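Long-range contact in photosystem I subunit O (Chlorella ohadii, PDB 6ZZX), which probably helps harvest light in photosystem I as a small membrane subunit that binds chlorophyll a and beta-carotene: residues 39-44 with 56-61. Sequence-based numbering, arbitrary orientation.
Sequences ASMLEN and DKFWIL. With CLA (chlorophyll a), chain B.
Phe58 reaches from the start of helix 57-82 to Ser40 and Met41 in the last turn of helix 33-43. Phe58 CB lies 3.9 Å from Ser40 CB. With CG anti to the backbone N (chi1 -179°), the ring is carried on along the neighbouring helix: Ser40 CB sits at the ring edge, in the plane, 3.4 Å from Phe58 CD1. Next, Phe58 CE1 meets the backbone of Met41, 3.4 Å from its CA, and also its CB. At the tip, Phe58 CZ touches the chlorophyll a methyl CMD at 3.4 Å. Met41 reaches the same methyl through its fully extended chain, SD lying 3.5 Å from CMD, so both residues line this pigment's pocket. An alanine in place of Phe58 would probably open a gap between the two helices beside Ser40 and Met41, and leave the chlorophyll methyl without its aromatic neighbour. Ser40 OG rests 3.5 Å from Leu61 CD1 and hydrogen-bonds to Ala36 O, so the polar atom is satisfied within its own helix. At the loop end, Asn44 ND2 comes within 2.8 Å of Asp56 OD2 with poor hydrogen-bond geometry, the amide and carboxylate planes 80° apart. The short helical segments cross at 136° between their N-to-C directions, joined by a non-helical connection whose Pro52 touches Asn44 and Phe58; Phe37 meets the Phe58 ring, while another protein chain packs against Lys57, Trp59 and Ile60.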
ATOM      1  N   ALA N  39     -15.945 -61.008  39.085  1.00 62.56           N
ATOM      2  CA  ALA N  39     -14.725 -61.669  39.532  1.00 62.56           C
ATOM      3  C   ALA N  39     -13.628 -60.647  39.785  1.00 62.56           C
ATOM      4  O   ALA N  39     -12.914 -60.727  40.792  1.00 62.56           O
ATOM      5  CB  ALA N  39     -14.275 -62.703  38.502  1.00 62.56           C
ATOM      6  N   SER N  40     -13.485 -59.671  38.886  1.00 64.32           N
ATOM      7  CA  SER N  40     -12.475 -58.639  39.075  1.00 64.32           C
ATOM      8  C   SER N  40     -12.793 -57.800  40.305  1.00 64.32           C
ATOM      9  O   SER N  40     -11.892 -57.453  41.074  1.00 64.32           O
ATOM     10  CB  SER N  40     -12.374 -57.768  37.825  1.00 64.32           C
ATOM     11  OG  SER N  40     -11.994 -58.539  36.700  1.00 64.32           O
ATOM     12  N   MET N  41     -14.073 -57.485  40.515  1.00 67.64           N
ATOM     13  CA  MET N  41     -14.476 -56.706  41.680  1.00 67.64           C
ATOM     14  C   MET N  41     -14.129 -57.427  42.974  1.00 67.64           C
ATOM     15  O   MET N  41     -13.665 -56.806  43.937  1.00 67.64           O
ATOM     16  CB  MET N  41     -15.979 -56.434  41.626  1.00 67.64           C
ATOM     17  CG  MET N  41     -16.500 -55.563  42.756  1.00 67.64           C
ATOM     18  SD  MET N  41     -18.260 -55.212  42.586  1.00 67.64           S
ATOM     19  CE  MET N  41     -18.564 -54.285  44.086  1.00 67.64           C
ATOM     20  N   LEU N  42     -14.362 -58.739  43.020  1.00 64.66           N
ATOM     21  CA  LEU N  42     -14.083 -59.506  44.226  1.00 64.66           C
ATOM     22  C   LEU N  42     -12.615 -59.889  44.379  1.00 64.66           C
ATOM     23  O   LEU N  42     -12.202 -60.260  45.484  1.00 64.66           O
ATOM     24  CB  LEU N  42     -14.953 -60.765  44.245  1.00 64.66           C
ATOM     25  CG  LEU N  42     -15.126 -61.476  45.588  1.00 64.66           C
ATOM     26  CD1 LEU N  42     -16.222 -60.815  46.410  1.00 64.66           C
ATOM     27  CD2 LEU N  42     -15.423 -62.954  45.378  1.00 64.66           C
ATOM     28  N   GLU N  43     -11.815 -59.813  43.313  1.00 66.39           N
ATOM     29  CA  GLU N  43     -10.403 -60.182  43.394  1.00 66.39           C
ATOM     30  C   GLU N  43      -9.475 -58.975  43.500  1.00 66.39           C
ATOM     31  O   GLU N  43      -8.741 -58.843  44.483  1.00 66.39           O
ATOM     32  CB  GLU N  43     -10.027 -61.052  42.186  1.00 66.39           C
ATOM     33  CG  GLU N  43     -10.661 -62.439  42.218  1.00 66.39           C
ATOM     34  CD  GLU N  43     -10.203 -63.322  41.075  1.00 66.39           C
ATOM     35  OE1 GLU N  43      -9.196 -64.042  41.243  1.00 66.39           O
ATOM     36  OE2 GLU N  43     -10.852 -63.298  40.008  1.00 66.39           O
ATOM     37  N   ASN N  44      -9.488 -58.086  42.505  1.00 67.40           N
ATOM     38  CA  ASN N  44      -8.627 -56.909  42.527  1.00 67.40           C
ATOM     39  C   ASN N  44      -9.082 -55.936  43.606  1.00 67.40           C
ATOM     40  O   ASN N  44      -9.439 -54.791  43.307  1.00 67.40           O
ATOM     41  CB  ASN N  44      -8.624 -56.226  41.155  1.00 67.40           C
ATOM     42  CG  ASN N  44      -7.537 -55.173  41.024  1.00 67.40           C
ATOM     43  OD1 ASN N  44      -6.720 -54.990  41.926  1.00 67.40           O
ATOM     44  ND2 ASN N  44      -7.527 -54.472  39.897  1.00 67.40           N
ATOM     45  N   ASP N  56      -6.458 -51.332  34.101  1.00 62.59           N
ATOM     46  CA  ASP N  56      -6.540 -52.754  34.383  1.00 62.59           C
ATOM     47  C   ASP N  56      -7.780 -53.333  33.716  1.00 62.59           C
ATOM     48  O   ASP N  56      -8.633 -52.608  33.198  1.00 62.59           O
ATOM     49  CB  ASP N  56      -6.575 -53.000  35.895  1.00 62.59           C
ATOM     50  CG  ASP N  56      -6.007 -54.349  36.282  1.00 62.59           C
ATOM     51  OD1 ASP N  56      -5.474 -55.048  35.395  1.00 62.59           O
ATOM     52  OD2 ASP N  56      -6.097 -54.710  37.474  1.00 62.59           O
ATOM     53  N   LYS N  57      -7.871 -54.664  33.731  1.00 61.95           N
ATOM     54  CA  LYS N  57      -9.032 -55.321  33.145  1.00 61.95           C
ATOM     55  C   LYS N  57     -10.307 -54.872  33.846  1.00 61.95           C
ATOM     56  O   LYS N  57     -11.353 -54.701  33.206  1.00 61.95           O
ATOM     57  CB  LYS N  57      -8.867 -56.839  33.237  1.00 61.95           C
ATOM     58  CG  LYS N  57      -9.950 -57.642  32.546  1.00 61.95           C
ATOM     59  CD  LYS N  57      -9.643 -57.826  31.071  1.00 61.95           C
ATOM     60  CE  LYS N  57     -10.324 -59.068  30.531  1.00 61.95           C
ATOM     61  NZ  LYS N  57     -11.797 -59.018  30.738  1.00 61.95           N
ATOM     62  N   PHE N  58     -10.223 -54.660  35.160  1.00 64.63           N
ATOM     63  CA  PHE N  58     -11.371 -54.207  35.934  1.00 64.63           C
ATOM     64  C   PHE N  58     -11.903 -52.876  35.430  1.00 64.63           C
ATOM     65  O   PHE N  58     -13.118 -52.667  35.393  1.00 64.63           O
ATOM     66  CB  PHE N  58     -10.995 -54.094  37.408  1.00 64.63           C
ATOM     67  CG  PHE N  58     -12.128 -53.657  38.283  1.00 64.63           C
ATOM     68  CD1 PHE N  58     -13.141 -54.531  38.626  1.00 64.63           C
ATOM     69  CD2 PHE N  58     -12.182 -52.357  38.752  1.00 64.63           C
ATOM     70  CE1 PHE N  58     -14.182 -54.116  39.425  1.00 64.63           C
ATOM     71  CE2 PHE N  58     -13.217 -51.938  39.551  1.00 64.63           C
ATOM     72  CZ  PHE N  58     -14.218 -52.819  39.889  1.00 64.63           C
ATOM     73  N   TRP N  59     -11.013 -51.959  35.047  1.00 60.60           N
ATOM     74  CA  TRP N  59     -11.456 -50.651  34.576  1.00 60.60           C
ATOM     75  C   TRP N  59     -12.335 -50.771  33.334  1.00 60.60           C
ATOM     76  O   TRP N  59     -13.449 -50.236  33.298  1.00 60.60           O
ATOM     77  CB  TRP N  59     -10.246 -49.764  34.291  1.00 60.60           C
ATOM     78  CG  TRP N  59      -9.596 -49.194  35.513  1.00 60.60           C
ATOM     79  CD1 TRP N  59      -8.314 -49.401  35.929  1.00 60.60           C
ATOM     80  CD2 TRP N  59     -10.191 -48.311  36.472  1.00 60.60           C
ATOM     81  NE1 TRP N  59      -8.075 -48.707  37.090  1.00 60.60           N
ATOM     82  CE2 TRP N  59      -9.212 -48.030  37.445  1.00 60.60           C
ATOM     83  CE3 TRP N  59     -11.458 -47.734  36.605  1.00 60.60           C
ATOM     84  CZ2 TRP N  59      -9.458 -47.198  38.534  1.00 60.60           C
ATOM     85  CZ3 TRP N  59     -11.700 -46.909  37.687  1.00 60.60           C
ATOM     86  CH2 TRP N  59     -10.705 -46.649  38.637  1.00 60.60           C
ATOM     87  N   ILE N  60     -11.850 -51.474  32.306  1.00 56.70           N
ATOM     88  CA  ILE N  60     -12.630 -51.614  31.079  1.00 56.70           C
ATOM     89  C   ILE N  60     -13.911 -52.397  31.338  1.00 56.70           C
ATOM     90  O   ILE N  60     -14.977 -52.057  30.807  1.00 56.70           O
ATOM     91  CB  ILE N  60     -11.776 -52.243  29.956  1.00 56.70           C
ATOM     92  CG1 ILE N  60     -12.546 -52.240  28.632  1.00 56.70           C
ATOM     93  CG2 ILE N  60     -11.312 -53.647  30.312  1.00 56.70           C
ATOM     94  CD1 ILE N  60     -12.845 -50.860  28.101  1.00 56.70           C
ATOM     95  N   LEU N  61     -13.840 -53.451  32.158  1.00 60.86           N
ATOM     96  CA  LEU N  61     -15.046 -54.225  32.440  1.00 60.86           C
ATOM     97  C   LEU N  61     -16.095 -53.371  33.141  1.00 60.86           C
ATOM     98  O   LEU N  61     -17.278 -53.406  32.780  1.00 60.86           O
ATOM     99  CB  LEU N  61     -14.704 -55.455  33.279  1.00 60.86           C
ATOM    100  CG  LEU N  61     -13.808 -56.502  32.618  1.00 60.86           C
ATOM    101  CD1 LEU N  61     -13.463 -57.606  33.606  1.00 60.86           C
ATOM    102  CD2 LEU N  61     -14.471 -57.071  31.374  1.00 60.86           C
TER
HETATM  103 MG   CLA B1801     -22.612 -50.079  40.425  1.00 66.71          MG
HETATM  104  CHA CLA B1801     -19.795 -48.114  40.783  1.00 66.71           C
HETATM  105  CHB CLA B1801     -24.579 -47.262  40.093  1.00 66.71           C
HETATM  106  CHC CLA B1801     -25.214 -52.058  39.986  1.00 66.71           C
HETATM  107  CHD CLA B1801     -20.567 -52.954  40.749  1.00 66.71           C
HETATM  108  NA  CLA B1801     -22.247 -47.899  40.424  1.00 66.71           N
HETATM  109  C1A CLA B1801     -21.058 -47.313  40.586  1.00 66.71           C
HETATM  110  C2A CLA B1801     -21.149 -45.814  40.556  1.00 66.71           C
HETATM  111  C3A CLA B1801     -22.654 -45.575  40.337  1.00 66.71           C
HETATM  112  C4A CLA B1801     -23.217 -46.970  40.275  1.00 66.71           C
HETATM  113  CMA CLA B1801     -23.371 -44.499  41.143  1.00 66.71           C
HETATM  114  NB  CLA B1801     -24.586 -49.717  40.080  1.00 66.71           N
HETATM  115  C1B CLA B1801     -25.227 -48.513  40.008  1.00 66.71           C
HETATM  116  C2B CLA B1801     -26.642 -48.721  39.816  1.00 66.71           C
HETATM  117  C3B CLA B1801     -26.810 -50.083  39.794  1.00 66.71           C
HETATM  118  C4B CLA B1801     -25.494 -50.693  39.960  1.00 66.71           C
HETATM  119  CMB CLA B1801     -27.688 -47.645  39.689  1.00 66.71           C
HETATM  120  CAB CLA B1801     -28.052 -50.878  39.624  1.00 66.71           C
HETATM  121  CBB CLA B1801     -29.145 -50.479  38.662  1.00 66.71           C
HETATM  122  NC  CLA B1801     -22.837 -52.168  40.298  1.00 66.71           N
HETATM  123  C1C CLA B1801     -24.011 -52.772  40.180  1.00 66.71           C
HETATM  124  C2C CLA B1801     -23.912 -54.249  40.272  1.00 66.71           C
HETATM  125  C3C CLA B1801     -22.578 -54.485  40.456  1.00 66.71           C
HETATM  126  C4C CLA B1801     -21.917 -53.184  40.477  1.00 66.71           C
HETATM  127  CMC CLA B1801     -25.036 -55.247  40.179  1.00 66.71           C
HETATM  128  CAC CLA B1801     -21.916 -55.834  40.616  1.00 66.71           C
HETATM  129  ND  CLA B1801     -20.706 -50.534  40.700  1.00 66.71           N
HETATM  130  C1D CLA B1801     -19.965 -51.673  40.801  1.00 66.71           C
HETATM  131  C2D CLA B1801     -18.547 -51.385  40.977  1.00 66.71           C
HETATM  132  C3D CLA B1801     -18.495 -49.995  40.968  1.00 66.71           C
HETATM  133  C4D CLA B1801     -19.785 -49.503  40.803  1.00 66.71           C
HETATM  134  CMD CLA B1801     -17.314 -52.227  41.137  1.00 66.71           C
HETATM  135  CAD CLA B1801     -17.574 -48.883  41.068  1.00 66.71           C
HETATM  136  OBD CLA B1801     -16.361 -48.951  40.967  1.00 66.71           O
HETATM  137  CBD CLA B1801     -18.384 -47.620  41.004  1.00 66.71           C
HETATM  138  CGD CLA B1801     -18.302 -46.914  42.326  1.00 66.71           C
HETATM  139  O1D CLA B1801     -19.116 -47.144  43.207  1.00 66.71           O
HETATM  140  O2D CLA B1801     -17.332 -46.033  42.556  1.00 66.71           O